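Periplasmic binding protein (Veillonella parvula, PDB 4LJS) probably captures a metal chelate, such as an iron-siderophore, haem or cobalamin, outside the cytoplasmic membrane and delivers it to an ABC transporter. Local coordinates at residues A[27-32]-A[141-146]; A[45-50]-A[110-115]; A[135-140]-A[155-160]; A[149-154]-A[213-218]. All coordinates share one frame; numbering follows the deposited sequence.

Contact 1 (A[27-32]-A[141-146]); sequences ESFVRR and SSLGAQ
Leu143 O accepts two bonds, and one of them leads across the contact to Arg32. A water donates to Leu143 O at 2.6 Å and itself accepts from Arg32 N at 2.7 Å. The second donor to this oxygen is Lys115 NZ. The contact lets the end of a beta-hairpin, strands 19-29 and 34-40, rest on the loop between strand 135-138 and helix 151-164. Leu143 is the buried residue here. Its CG lies anti to the carbonyl carbon (chi1 -64°), and the branch beyond it sets CD1 against Phe29 and CD2 against the backbone of Phe29 to Arg31. CD1 meets Phe29 CB at 3.6 Å, the two side chains crossing at about a right angle. CD2 lies 3.7 Å from Phe29 O and 4.0 Å from Arg31 CA. An alanine here would remove both methyls and is likely to open a gap beneath Phe29 CB and Arg31 CA. Farther out the contact is exposed to solvent. Ser147 also touches Arg32 there. The extended Arg32 chain and the bent Gln146 chain run past each other in opposite directions, and Arg32 CD comes to 3.6 Å from Gln146 CG.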
loop_
_atom_site.group_PDB
_atom_site.type_symbol
_atom_site.label_atom_id
_atom_site.label_comp_id
_atom_site.label_asym_id
_atom_site.label_seq_id
_atom_site.Cartn_x
_atom_site.Cartn_y
_atom_site.Cartn_z
ATOM N N GLU A 27 4.555 19.176 1.337
ATOM C CA GLU A 27 5.889 18.687 1.653
ATOM C C GLU A 27 6.053 17.197 1.325
ATOM O O GLU A 27 5.254 16.356 1.745
ATOM C CB GLU A 27 6.222 18.926 3.127
ATOM C CG GLU A 27 7.522 18.262 3.564
ATOM C CD GLU A 27 7.808 18.451 5.037
ATOM O OE1 GLU A 27 7.363 17.606 5.841
ATOM O OE2 GLU A 27 8.479 19.443 5.388
ATOM N N SER A 28 7.105 16.882 0.578
ATOM C CA SER A 28 7.453 15.503 0.263
ATOM C C SER A 28 8.948 15.349 0.513
ATOM O O SER A 28 9.594 16.286 0.993
ATOM C CB SER A 28 7.095 15.184 -1.190
ATOM O OG SER A 28 7.077 13.784 -1.443
ATOM N N PHE A 29 9.501 14.178 0.211
ATOM C CA PHE A 29 10.913 13.906 0.494
ATOM C C PHE A 29 11.573 13.156 -0.655
ATOM O O PHE A 29 10.975 12.261 -1.244
ATOM C CB PHE A 29 11.065 13.054 1.762
ATOM C CG PHE A 29 10.405 13.637 2.973
ATOM C CD1 PHE A 29 9.039 13.486 3.176
ATOM C CD2 PHE A 29 11.154 14.334 3.917
ATOM C CE1 PHE A 29 8.426 14.029 4.292
ATOM C CE2 PHE A 29 10.551 14.877 5.035
ATOM C CZ PHE A 29 9.182 14.722 5.224
ATOM N N VAL A 30 12.816 13.504 -0.961
ATOM C CA VAL A 30 13.575 12.737 -1.933
ATOM C C VAL A 30 14.324 11.624 -1.208
ATOM O O VAL A 30 14.565 10.554 -1.762
ATOM C CB VAL A 30 14.523 13.638 -2.762
ATOM C CG1 VAL A 30 13.707 14.565 -3.650
ATOM C CG2 VAL A 30 15.431 14.447 -1.857
ATOM N N ARG A 31 14.674 11.885 0.046
ATOM C CA ARG A 31 15.263 10.882 0.920
ATOM C C ARG A 31 14.780 11.113 2.344
ATOM O O ARG A 31 14.215 12.163 2.660
ATOM C CB ARG A 31 16.796 10.934 0.877
ATOM C CG ARG A 31 17.387 10.408 -0.413
ATOM C CD ARG A 31 18.897 10.240 -0.342
ATOM N NE ARG A 31 19.395 9.614 -1.566
ATOM C CZ ARG A 31 20.641 9.190 -1.754
ATOM N NH1 ARG A 31 21.557 9.317 -0.796
ATOM N NH2 ARG A 31 20.971 8.632 -2.910
ATOM N N ARG A 32 15.001 10.127 3.202
ATOM C CA ARG A 32 14.674 10.264 4.609
ATOM C C ARG A 32 15.405 11.484 5.161
ATOM O O ARG A 32 16.630 11.574 5.078
ATOM C CB ARG A 32 15.080 9.000 5.364
ATOM C CG ARG A 32 14.600 8.923 6.797
ATOM C CD ARG A 32 15.032 7.599 7.413
ATOM N NE ARG A 32 14.833 7.564 8.857
ATOM C CZ ARG A 32 15.727 7.994 9.742
ATOM N NH1 ARG A 32 15.466 7.923 11.041
ATOM N NH2 ARG A 32 16.882 8.499 9.326
ATOM N N SER A 141 6.452 6.439 2.599
ATOM C CA SER A 141 6.711 5.066 3.034
ATOM C C SER A 141 7.631 4.291 2.087
ATOM O O SER A 141 7.960 3.128 2.350
ATOM C CB SER A 141 5.404 4.304 3.217
ATOM O OG SER A 141 4.766 4.105 1.971
ATOM N N SER A 142 8.048 4.926 0.993
ATOM C CA SER A 142 9.003 4.309 0.077
ATOM C C SER A 142 10.461 4.751 0.315
ATOM O O SER A 142 11.355 4.371 -0.442
ATOM C CB SER A 142 8.610 4.606 -1.370
ATOM O OG SER A 142 8.878 5.960 -1.697
ATOM N N LEU A 143 10.701 5.539 1.360
ATOM C CA LEU A 143 12.019 6.161 1.554
ATOM C C LEU A 143 13.090 5.215 2.093
ATOM O O LEU A 143 14.277 5.545 2.086
ATOM C CB LEU A 143 11.920 7.395 2.463
ATOM C CG LEU A 143 11.086 8.566 1.939
ATOM C CD1 LEU A 143 10.968 9.647 3.009
ATOM C CD2 LEU A 143 11.682 9.126 0.662
ATOM N N GLY A 144 12.679 4.047 2.577
ATOM C CA GLY A 144 13.639 3.069 3.057
ATOM C C GLY A 144 13.221 2.390 4.342
ATOM O O GLY A 144 12.432 2.935 5.118
ATOM N N ALA A 145 13.771 1.198 4.572
ATOM C CA ALA A 145 13.394 0.369 5.716
ATOM C C ALA A 145 14.025 0.820 7.034
ATOM O O ALA A 145 13.585 0.398 8.106
ATOM C CB ALA A 145 13.730 -1.096 5.442
ATOM N N GLN A 146 15.043 1.677 6.957
ATOM C CA GLN A 146 15.756 2.129 8.154
ATOM C C GLN A 146 14.839 2.852 9.145
ATOM O O GLN A 146 15.095 2.855 10.344
ATOM C CB GLN A 146 16.962 3.006 7.791
ATOM C CG GLN A 146 16.613 4.338 7.144
ATOM C CD GLN A 146 16.410 4.238 5.639
ATOM O OE1 GLN A 146 16.118 3.167 5.108
ATOM N NE2 GLN A 146 16.572 5.361 4.946
HETATM O O HOH W 1 15.733 7.680 2.184
#

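Contact 2 (A[45-50]-A[110-115])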
loop_
_atom_site.group_PDB
_atom_site.type_symbol
_atom_site.label_atom_id
_atom_site.label_comp_id
_atom_site.label_asym_id
_atom_site.label_seq_id
_atom_site.Cartn_x
_atom_site.Cartn_y
_atom_site.Cartn_z
ATOM N N GLU A 45 -3.677 18.091 -14.492
ATOM C CA GLU A 45 -4.536 17.592 -15.556
ATOM C C GLU A 45 -3.982 16.338 -16.214
ATOM O O GLU A 45 -4.720 15.578 -16.832
ATOM C CB GLU A 45 -4.797 18.685 -16.599
ATOM C CG GLU A 45 -5.937 19.600 -16.190
ATOM C CD GLU A 45 -5.994 20.890 -16.984
ATOM O OE1 GLU A 45 -5.648 20.878 -18.185
ATOM O OE2 GLU A 45 -6.388 21.920 -16.395
ATOM N N ARG A 46 -2.681 16.124 -16.073
ATOM C CA ARG A 46 -2.000 15.039 -16.766
ATOM C C ARG A 46 -1.018 14.359 -15.823
ATOM O O ARG A 46 0.126 14.793 -15.676
ATOM C CB ARG A 46 -1.266 15.576 -17.999
ATOM C CG ARG A 46 -2.190 16.145 -19.068
ATOM C CD ARG A 46 -1.418 16.601 -20.299
ATOM N NE ARG A 46 -0.717 15.486 -20.927
ATOM C CZ ARG A 46 -1.280 14.616 -21.762
ATOM N NH1 ARG A 46 -0.557 13.631 -22.275
ATOM N NH2 ARG A 46 -2.565 14.723 -22.079
ATOM N N VAL A 47 -1.471 13.288 -15.190
ATOM C CA VAL A 47 -0.698 12.643 -14.140
ATOM C C VAL A 47 -0.029 11.367 -14.645
ATOM O O VAL A 47 -0.651 10.550 -15.326
ATOM C CB VAL A 47 -1.602 12.311 -12.941
ATOM C CG1 VAL A 47 -0.796 11.673 -11.802
ATOM C CG2 VAL A 47 -2.329 13.564 -12.474
ATOM N N VAL A 48 1.255 11.228 -14.342
ATOM C CA VAL A 48 1.955 9.969 -14.522
ATOM C C VAL A 48 2.073 9.350 -13.134
ATOM O O VAL A 48 2.625 9.956 -12.206
ATOM C CB VAL A 48 3.331 10.165 -15.181
ATOM C CG1 VAL A 48 4.144 8.877 -15.139
ATOM C CG2 VAL A 48 3.162 10.646 -16.633
ATOM N N ALA A 49 1.498 8.164 -12.981
ATOM C CA ALA A 49 1.395 7.529 -11.673
ATOM C C ALA A 49 2.107 6.181 -11.689
ATOM O O ALA A 49 1.753 5.282 -12.465
ATOM C CB ALA A 49 -0.070 7.371 -11.275
HETATM N N MSE A 50 3.123 6.051 -10.842
HETATM C CA MSE A 50 3.904 4.819 -10.779
HETATM C C MSE A 50 3.519 3.990 -9.558
HETATM O O MSE A 50 3.481 4.502 -8.442
HETATM C CB MSE A 50 5.406 5.139 -10.760
HETATM C CG MSE A 50 6.312 3.993 -11.194
HETATM SE SE MSE A 50 6.444 3.754 -13.138
HETATM C CE MSE A 50 5.819 5.496 -13.587
ATOM N N LEU A 110 1.995 16.383 -13.193
ATOM C CA LEU A 110 2.290 15.790 -11.893
ATOM C C LEU A 110 2.771 14.363 -12.089
ATOM O O LEU A 110 2.165 13.589 -12.841
ATOM C CB LEU A 110 1.061 15.811 -10.970
ATOM C CG LEU A 110 1.166 14.987 -9.675
ATOM C CD1 LEU A 110 2.246 15.506 -8.712
ATOM C CD2 LEU A 110 -0.178 14.887 -8.961
ATOM N N LEU A 111 3.875 14.025 -11.432
ATOM C CA LEU A 111 4.334 12.639 -11.387
ATOM C C LEU A 111 4.277 12.157 -9.943
ATOM O O LEU A 111 4.781 12.826 -9.036
ATOM C CB LEU A 111 5.752 12.481 -11.957
ATOM C CG LEU A 111 5.971 12.990 -13.390
ATOM C CD1 LEU A 111 6.384 14.447 -13.374
ATOM C CD2 LEU A 111 6.993 12.141 -14.137
ATOM N N VAL A 112 3.640 11.009 -9.733
ATOM C CA VAL A 112 3.513 10.440 -8.397
ATOM C C VAL A 112 4.203 9.082 -8.362
ATOM O O VAL A 112 3.913 8.199 -9.173
ATOM C CB VAL A 112 2.038 10.278 -7.998
ATOM C CG1 VAL A 112 1.928 9.727 -6.574
ATOM C CG2 VAL A 112 1.290 11.605 -8.140
ATOM N N GLY A 113 5.134 8.912 -7.436
ATOM C CA GLY A 113 5.838 7.647 -7.356
ATOM C C GLY A 113 6.566 7.410 -6.052
ATOM O O GLY A 113 6.178 7.915 -4.996
ATOM N N TRP A 114 7.634 6.628 -6.146
ATOM C CA TRP A 114 8.438 6.258 -5.001
ATOM C C TRP A 114 9.786 6.971 -5.049
ATOM O O TRP A 114 10.125 7.618 -6.047
ATOM C CB TRP A 114 8.645 4.740 -4.976
ATOM C CG TRP A 114 7.392 3.967 -4.720
ATOM C CD1 TRP A 114 6.123 4.462 -4.663
ATOM C CD2 TRP A 114 7.283 2.552 -4.475
ATOM N NE1 TRP A 114 5.232 3.451 -4.401
ATOM C CE2 TRP A 114 5.916 2.269 -4.279
ATOM C CE3 TRP A 114 8.209 1.504 -4.391
ATOM C CZ2 TRP A 114 5.447 0.978 -4.014
ATOM C CZ3 TRP A 114 7.744 0.223 -4.133
ATOM C CH2 TRP A 114 6.372 -0.028 -3.947
ATOM N N LYS A 115 10.547 6.849 -3.964
ATOM C CA LYS A 115 11.883 7.439 -3.881
ATOM C C LYS A 115 12.750 7.064 -5.087
ATOM O O LYS A 115 13.412 7.921 -5.673
ATOM C CB LYS A 115 12.571 7.009 -2.578
ATOM C CG LYS A 115 14.088 7.245 -2.519
ATOM C CD LYS A 115 14.661 6.664 -1.226
ATOM C CE LYS A 115 15.807 5.696 -1.487
ATOM N NZ LYS A 115 16.075 4.819 -0.302
#
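Val47 lies beside Leu110 and Val112 on one face of the sheet. The two strands, 47-50 and 110-113, are the middle pair of a four-strand parallel sheet of strand order 2-1-3-4. This is a Rossmann-like alpha/beta sheet, as in the lobes of periplasmic binding proteins. Val47 CB sits 4.0 Å from Leu110 O. CG1 lies anti to the backbone N (chi1 -178°), and this torsion places it 3.7 Å from Leu110 O. The same methyl reaches Val112 CG2 at 4.2 Å. The other methyl, CG2, meets Leu110 CD2 at 4.3 Å. Ala49 points to the same face, where helix 52-60 packs on it and on Val47. Val48 and Leu111 point to the other face, where Val48 CB faces Leu111 CG and Val103 of helix 100-106 meets both residues. The backbones are close to parallel, with 8° between their axes. Val48 bonds the other strand with both its backbone groups: its N donates to Leu110 O at 2.9 Å, and its O accepts from Val112 N at 2.9 Å. Met50 N, of a selenomethionine, then donates to Val112 O at 2.8 Å in an almost straight bond (176° at the hydrogen). At the start of the pair the bonding fades: Leu110 N reaches Arg46 O only weakly, at 3.5 Å.

Contact 3 (A[135-140]-A[155-160]); sequences NVYIAE and YKYIRD
Tyr137 OH donates to Asp160 OD2 at 2.6 Å and uses the anti lone pair of that oxygen. Lys156 NZ, one helical turn before Asp160, forms a salt bridge to the same OD2 at 2.9 Å, approaching nearly along the C-O bond. Two donors therefore grip one buried carboxylate oxygen, which probably helps to keep Asp160 ionised. The setting is a beta-alpha unit. Strand 135-138, outermost in its parallel sheet, leads through a loop into helix 151-164, which returns roughly antiparallel to it, with 159° between the axes, and packs against the sheet. The tyrosine spans the gap between them. Its CG is anti to the backbone N (chi1 -178°), which carries the ring away from the strand and brings the hydroxyl to the helix. The ring plane stands nearly perpendicular to the Asp160 carboxylate. On the helix, Tyr157 packs beside Tyr137. The ring centroids are 5.7 Å apart and the planes are 44° apart, so the pair is oblique. Tyr157 CD1 comes in at the edge of the Tyr137 ring, in its plane, 3.5 Å from CE2. Asn53, Ser54 and Thr57 of helix 52-60 also touch Tyr157. Nearby, Glu140 OE1 lies 4.3 Å from Lys156 NZ, too far for a salt bridge, though the opposite charges probably attract weakly. Lys156 NZ also makes a weak bond to Glu27 O. Back at the end of the strand, Ala139 CB rests 3.6 Å from Tyr157 CE1.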
loop_
_atom_site.group_PDB
_atom_site.type_symbol
_atom_site.label_atom_id
_atom_site.label_comp_id
_atom_site.label_asym_id
_atom_site.label_seq_id
_atom_site.Cartn_x
_atom_site.Cartn_y
_atom_site.Cartn_z
ATOM N N ASN A 135 5.056 19.029 -11.269
ATOM C CA ASN A 135 5.346 18.704 -9.883
ATOM C C ASN A 135 5.614 17.222 -9.690
ATOM O O ASN A 135 5.235 16.394 -10.526
ATOM C CB ASN A 135 4.196 19.159 -8.992
ATOM C CG ASN A 135 4.197 20.648 -8.794
ATOM O OD1 ASN A 135 5.206 21.216 -8.377
ATOM N ND2 ASN A 135 3.087 21.299 -9.124
ATOM N N VAL A 136 6.277 16.897 -8.586
ATOM C CA VAL A 136 6.568 15.509 -8.225
ATOM C C VAL A 136 6.101 15.264 -6.788
ATOM O O VAL A 136 6.342 16.085 -5.904
ATOM C CB VAL A 136 8.077 15.209 -8.335
ATOM C CG1 VAL A 136 8.412 13.823 -7.769
ATOM C CG2 VAL A 136 8.542 15.337 -9.787
ATOM N N TYR A 137 5.399 14.158 -6.571
ATOM C CA TYR A 137 5.043 13.746 -5.223
ATOM C C TYR A 137 5.551 12.334 -4.972
ATOM O O TYR A 137 5.325 11.433 -5.777
ATOM C CB TYR A 137 3.532 13.826 -4.974
ATOM C CG TYR A 137 3.174 13.439 -3.560
ATOM C CD1 TYR A 137 3.393 14.321 -2.508
ATOM C CD2 TYR A 137 2.644 12.185 -3.268
ATOM C CE1 TYR A 137 3.084 13.977 -1.202
ATOM C CE2 TYR A 137 2.329 11.827 -1.952
ATOM C CZ TYR A 137 2.554 12.729 -0.927
ATOM O OH TYR A 137 2.254 12.394 0.380
ATOM N N ILE A 138 6.236 12.162 -3.846
ATOM C CA ILE A 138 6.900 10.908 -3.510
ATOM C C ILE A 138 6.291 10.284 -2.246
ATOM O O ILE A 138 6.111 10.968 -1.238
ATOM C CB ILE A 138 8.413 11.163 -3.316
ATOM C CG1 ILE A 138 9.036 11.570 -4.656
ATOM C CG2 ILE A 138 9.117 9.937 -2.736
ATOM C CD1 ILE A 138 10.455 12.095 -4.549
ATOM N N ALA A 139 5.956 8.996 -2.306
ATOM C CA ALA A 139 5.427 8.296 -1.129
ATOM C C ALA A 139 6.462 8.249 -0.006
ATOM O O ALA A 139 7.547 7.690 -0.176
ATOM C CB ALA A 139 5.004 6.892 -1.492
ATOM N N GLU A 140 6.124 8.823 1.143
ATOM C CA GLU A 140 7.036 8.798 2.283
ATOM C C GLU A 140 7.387 7.372 2.737
ATOM O O GLU A 140 8.497 7.116 3.192
ATOM C CB GLU A 140 6.470 9.602 3.458
ATOM C CG GLU A 140 7.436 9.707 4.617
ATOM C CD GLU A 140 6.814 10.329 5.853
ATOM O OE1 GLU A 140 5.597 10.623 5.830
ATOM O OE2 GLU A 140 7.552 10.518 6.847
ATOM N N TYR A 155 -1.939 7.522 5.823
ATOM C CA TYR A 155 -2.987 8.527 6.007
ATOM C C TYR A 155 -2.580 9.875 5.409
ATOM O O TYR A 155 -3.359 10.499 4.693
ATOM C CB TYR A 155 -3.328 8.701 7.489
ATOM C CG TYR A 155 -3.984 7.489 8.112
ATOM C CD1 TYR A 155 -4.714 6.602 7.337
ATOM C CD2 TYR A 155 -3.879 7.234 9.479
ATOM C CE1 TYR A 155 -5.320 5.492 7.898
ATOM C CE2 TYR A 155 -4.480 6.118 10.050
ATOM C CZ TYR A 155 -5.200 5.249 9.249
ATOM O OH TYR A 155 -5.810 4.133 9.785
ATOM N N LYS A 156 -1.362 10.319 5.713
ATOM C CA LYS A 156 -0.880 11.604 5.227
ATOM C C LYS A 156 -0.787 11.571 3.705
ATOM O O LYS A 156 -1.094 12.555 3.030
ATOM C CB LYS A 156 0.491 11.941 5.825
ATOM C CG LYS A 156 1.222 13.062 5.065
ATOM C CD LYS A 156 2.535 13.481 5.737
ATOM C CE LYS A 156 3.319 14.485 4.881
ATOM N NZ LYS A 156 3.919 13.872 3.651
ATOM N N TYR A 157 -0.362 10.425 3.182
ATOM C CA TYR A 157 -0.230 10.218 1.748
ATOM C C TYR A 157 -1.573 10.483 1.086
ATOM O O TYR A 157 -1.675 11.257 0.136
ATOM C CB TYR A 157 0.214 8.781 1.490
ATOM C CG TYR A 157 0.354 8.378 0.035
ATOM C CD1 TYR A 157 1.518 8.663 -0.674
ATOM C CD2 TYR A 157 -0.658 7.677 -0.617
ATOM C CE1 TYR A 157 1.668 8.274 -1.990
ATOM C CE2 TYR A 157 -0.520 7.282 -1.942
ATOM C CZ TYR A 157 0.647 7.589 -2.626
ATOM O OH TYR A 157 0.809 7.208 -3.943
ATOM N N ILE A 158 -2.610 9.856 1.625
ATOM C CA ILE A 158 -3.960 10.019 1.099
ATOM C C ILE A 158 -4.412 11.474 1.229
ATOM O O ILE A 158 -4.997 12.044 0.308
ATOM C CB ILE A 158 -4.932 9.069 1.825
ATOM C CG1 ILE A 158 -4.565 7.619 1.494
ATOM C CG2 ILE A 158 -6.368 9.356 1.437
ATOM C CD1 ILE A 158 -5.330 6.585 2.264
ATOM N N ARG A 159 -4.095 12.078 2.369
ATOM C CA ARG A 159 -4.478 13.450 2.645
ATOM C C ARG A 159 -3.777 14.433 1.695
ATOM O O ARG A 159 -4.394 15.387 1.211
ATOM C CB ARG A 159 -4.157 13.766 4.106
ATOM C CG ARG A 159 -4.663 15.090 4.602
ATOM C CD ARG A 159 -4.463 15.206 6.115
ATOM N NE ARG A 159 -5.485 14.486 6.876
ATOM C CZ ARG A 159 -5.237 13.502 7.736
ATOM N NH1 ARG A 159 -3.992 13.099 7.950
ATOM N NH2 ARG A 159 -6.237 12.923 8.394
ATOM N N ASP A 160 -2.493 14.198 1.425
ATOM C CA ASP A 160 -1.729 15.045 0.503
ATOM C C ASP A 160 -2.306 14.995 -0.911
ATOM O O ASP A 160 -2.491 16.023 -1.558
ATOM C CB ASP A 160 -0.265 14.612 0.453
ATOM C CG ASP A 160 0.510 15.020 1.687
ATOM O OD1 ASP A 160 0.053 15.937 2.403
ATOM O OD2 ASP A 160 1.586 14.426 1.933
#

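Contact 4 (A[149-154]-A[213-218]); sequences LTMDME and KTLAGN
Asn218 OD1 accepts from Met151 N at 2.9 Å. The bond is fairly straight, 166° at the hydrogen, but the donor stands above the amide plane, 36° out of it. Asn218 CG is anti to the backbone N (chi1 -174°), and this carries the amide to Met151. A second bond runs from Leu149 N to Lys213 O, also 2.9 Å. Lys213 NZ finds its own acceptor in Gln146 O. Each segment starts a helix with a threonine N-cap: Thr150 OG1 accepts from Met153 N at 3.3 Å, and Thr214 OG1 accepts from Gly217 N at 3.1 Å. Thr214 OG1 also bonds Gly211 O. Helix 151-164 follows strand 135-138 of the parallel sheet and helix 215-222 follows strand 206-209 of the mixed sheet, so the contact probably joins the two lobes of the periplasmic binding protein fold. A leucine in place of the asparagine would probably leave Met151 N, in the first turn of its helix, without its acceptor. Leu215 CD1 sits 3.5 Å from Met151 N and packs on CG of Met151, here a selenomethionine. The Glu154 carboxylate turns to Ser141 OG and Gly296 N, while its CG stays 4.2 Å from Leu215 CD2.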
loop_
_atom_site.group_PDB
_atom_site.type_symbol
_atom_site.label_atom_id
_atom_site.label_comp_id
_atom_site.label_asym_id
_atom_site.label_seq_id
_atom_site.Cartn_x
_atom_site.Cartn_y
_atom_site.Cartn_z
ATOM N N LEU A 149 7.974 2.042 9.286
ATOM C CA LEU A 149 6.885 2.375 8.377
ATOM C C LEU A 149 5.554 2.252 9.118
ATOM O O LEU A 149 5.318 1.277 9.840
ATOM C CB LEU A 149 6.953 1.470 7.152
ATOM C CG LEU A 149 8.316 1.596 6.455
ATOM C CD1 LEU A 149 8.458 0.624 5.296
ATOM C CD2 LEU A 149 8.564 3.036 5.989
ATOM N N THR A 150 4.700 3.262 8.976
ATOM C CA THR A 150 3.500 3.348 9.808
ATOM C C THR A 150 2.212 3.564 9.015
ATOM O O THR A 150 2.245 3.962 7.842
ATOM C CB THR A 150 3.610 4.500 10.837
ATOM O OG1 THR A 150 3.690 5.751 10.142
ATOM C CG2 THR A 150 4.846 4.324 11.748
HETATM N N MSE A 151 1.080 3.312 9.677
HETATM C CA MSE A 151 -0.225 3.613 9.103
HETATM C C MSE A 151 -0.365 5.116 8.879
HETATM O O MSE A 151 -0.946 5.554 7.884
HETATM C CB MSE A 151 -1.349 3.099 10.013
HETATM C CG MSE A 151 -1.352 1.589 10.188
HETATM SE SE MSE A 151 -2.894 0.930 11.174
HETATM C CE MSE A 151 -4.245 1.281 9.825
ATOM N N ASP A 152 0.172 5.894 9.815
ATOM C CA ASP A 152 0.176 7.350 9.725
ATOM C C ASP A 152 0.721 7.872 8.394
ATOM O O ASP A 152 0.123 8.761 7.789
ATOM C CB ASP A 152 0.959 7.962 10.888
ATOM C CG ASP A 152 0.152 8.000 12.177
ATOM O OD1 ASP A 152 -1.092 7.880 12.105
ATOM O OD2 ASP A 152 0.759 8.151 13.261
HETATM N N MSE A 153 1.844 7.325 7.938
HETATM C CA MSE A 153 2.405 7.749 6.653
HETATM C C MSE A 153 1.413 7.552 5.517
HETATM O O MSE A 153 1.347 8.376 4.610
HETATM C CB MSE A 153 3.691 6.997 6.326
HETATM C CG MSE A 153 4.846 7.350 7.212
HETATM SE SE MSE A 153 6.319 6.128 6.897
HETATM C CE MSE A 153 7.530 6.801 8.292
ATOM N N GLU A 154 0.648 6.459 5.568
ATOM C CA GLU A 154 -0.355 6.193 4.534
ATOM C C GLU A 154 -1.507 7.193 4.606
ATOM O O GLU A 154 -1.993 7.661 3.572
ATOM C CB GLU A 154 -0.882 4.758 4.624
ATOM C CG GLU A 154 0.192 3.693 4.447
ATOM C CD GLU A 154 1.051 3.922 3.206
ATOM O OE1 GLU A 154 0.488 4.181 2.117
ATOM O OE2 GLU A 154 2.293 3.848 3.327
ATOM N N LYS A 213 9.014 -2.631 12.800
ATOM C CA LYS A 213 9.337 -1.490 11.956
ATOM C C LYS A 213 8.689 -1.547 10.568
ATOM O O LYS A 213 8.907 -0.656 9.748
ATOM C CB LYS A 213 10.851 -1.304 11.844
ATOM C CG LYS A 213 11.516 -0.969 13.173
ATOM C CD LYS A 213 13.007 -0.741 13.025
ATOM C CE LYS A 213 13.316 0.596 12.363
ATOM N NZ LYS A 213 14.786 0.843 12.310
ATOM N N THR A 214 7.895 -2.583 10.307
ATOM C CA THR A 214 7.189 -2.683 9.028
ATOM C C THR A 214 5.728 -2.266 9.193
ATOM O O THR A 214 5.185 -2.296 10.298
ATOM C CB THR A 214 7.217 -4.109 8.453
ATOM O OG1 THR A 214 6.356 -4.956 9.231
ATOM C CG2 THR A 214 8.639 -4.665 8.445
ATOM N N LEU A 215 5.094 -1.880 8.090
ATOM C CA LEU A 215 3.700 -1.470 8.143
ATOM C C LEU A 215 2.792 -2.613 8.611
ATOM O O LEU A 215 1.876 -2.392 9.408
ATOM C CB LEU A 215 3.231 -0.922 6.795
ATOM C CG LEU A 215 1.724 -0.635 6.737
ATOM C CD1 LEU A 215 1.320 0.442 7.755
ATOM C CD2 LEU A 215 1.328 -0.229 5.343
ATOM N N ALA A 216 3.046 -3.829 8.126
ATOM C CA ALA A 216 2.285 -4.985 8.589
ATOM C C ALA A 216 2.392 -5.114 10.100
ATOM O O ALA A 216 1.398 -5.372 10.777
ATOM C CB ALA A 216 2.751 -6.265 7.908
ATOM N N GLY A 217 3.599 -4.924 10.625
ATOM C CA GLY A 217 3.818 -4.946 12.061
ATOM C C GLY A 217 3.018 -3.847 12.743
ATOM O O GLY A 217 2.366 -4.082 13.760
ATOM N N ASN A 218 3.052 -2.648 12.167
ATOM C CA ASN A 218 2.352 -1.507 12.748
ATOM C C ASN A 218 0.841 -1.696 12.714
ATOM O O ASN A 218 0.120 -1.206 13.584
ATOM C CB ASN A 218 2.753 -0.204 12.049
ATOM C CG ASN A 218 2.153 1.033 12.709
ATOM O OD1 ASN A 218 1.305 1.715 12.129
ATOM N ND2 ASN A 218 2.594 1.327 13.927
#

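Contacts 2 and 3 share one parallel sheet, their centres 10 Å apart, and Tyr137 N donates to Leu111 O at 2.9 Å to join them. Contact 1 lies 11 Å from contact 3, centre to centre, and Ser28 OG bonds Ile138 N at 3.0 Å. It also meets contact 2, through Ser142 OG and Lys115 N. Contacts 3 and 4 use the same helix, 151-164. Contact 4 reaches contact 1 by Gln146 O and Lys213 NZ, 2.8 Å apart, but stays clear of contact 2, with nearest atoms about 8 Å apart. A glycerol, probably from the crystallisation liquor, bonds Ser142 O in the loop of contact 1; it marks no known ligand site.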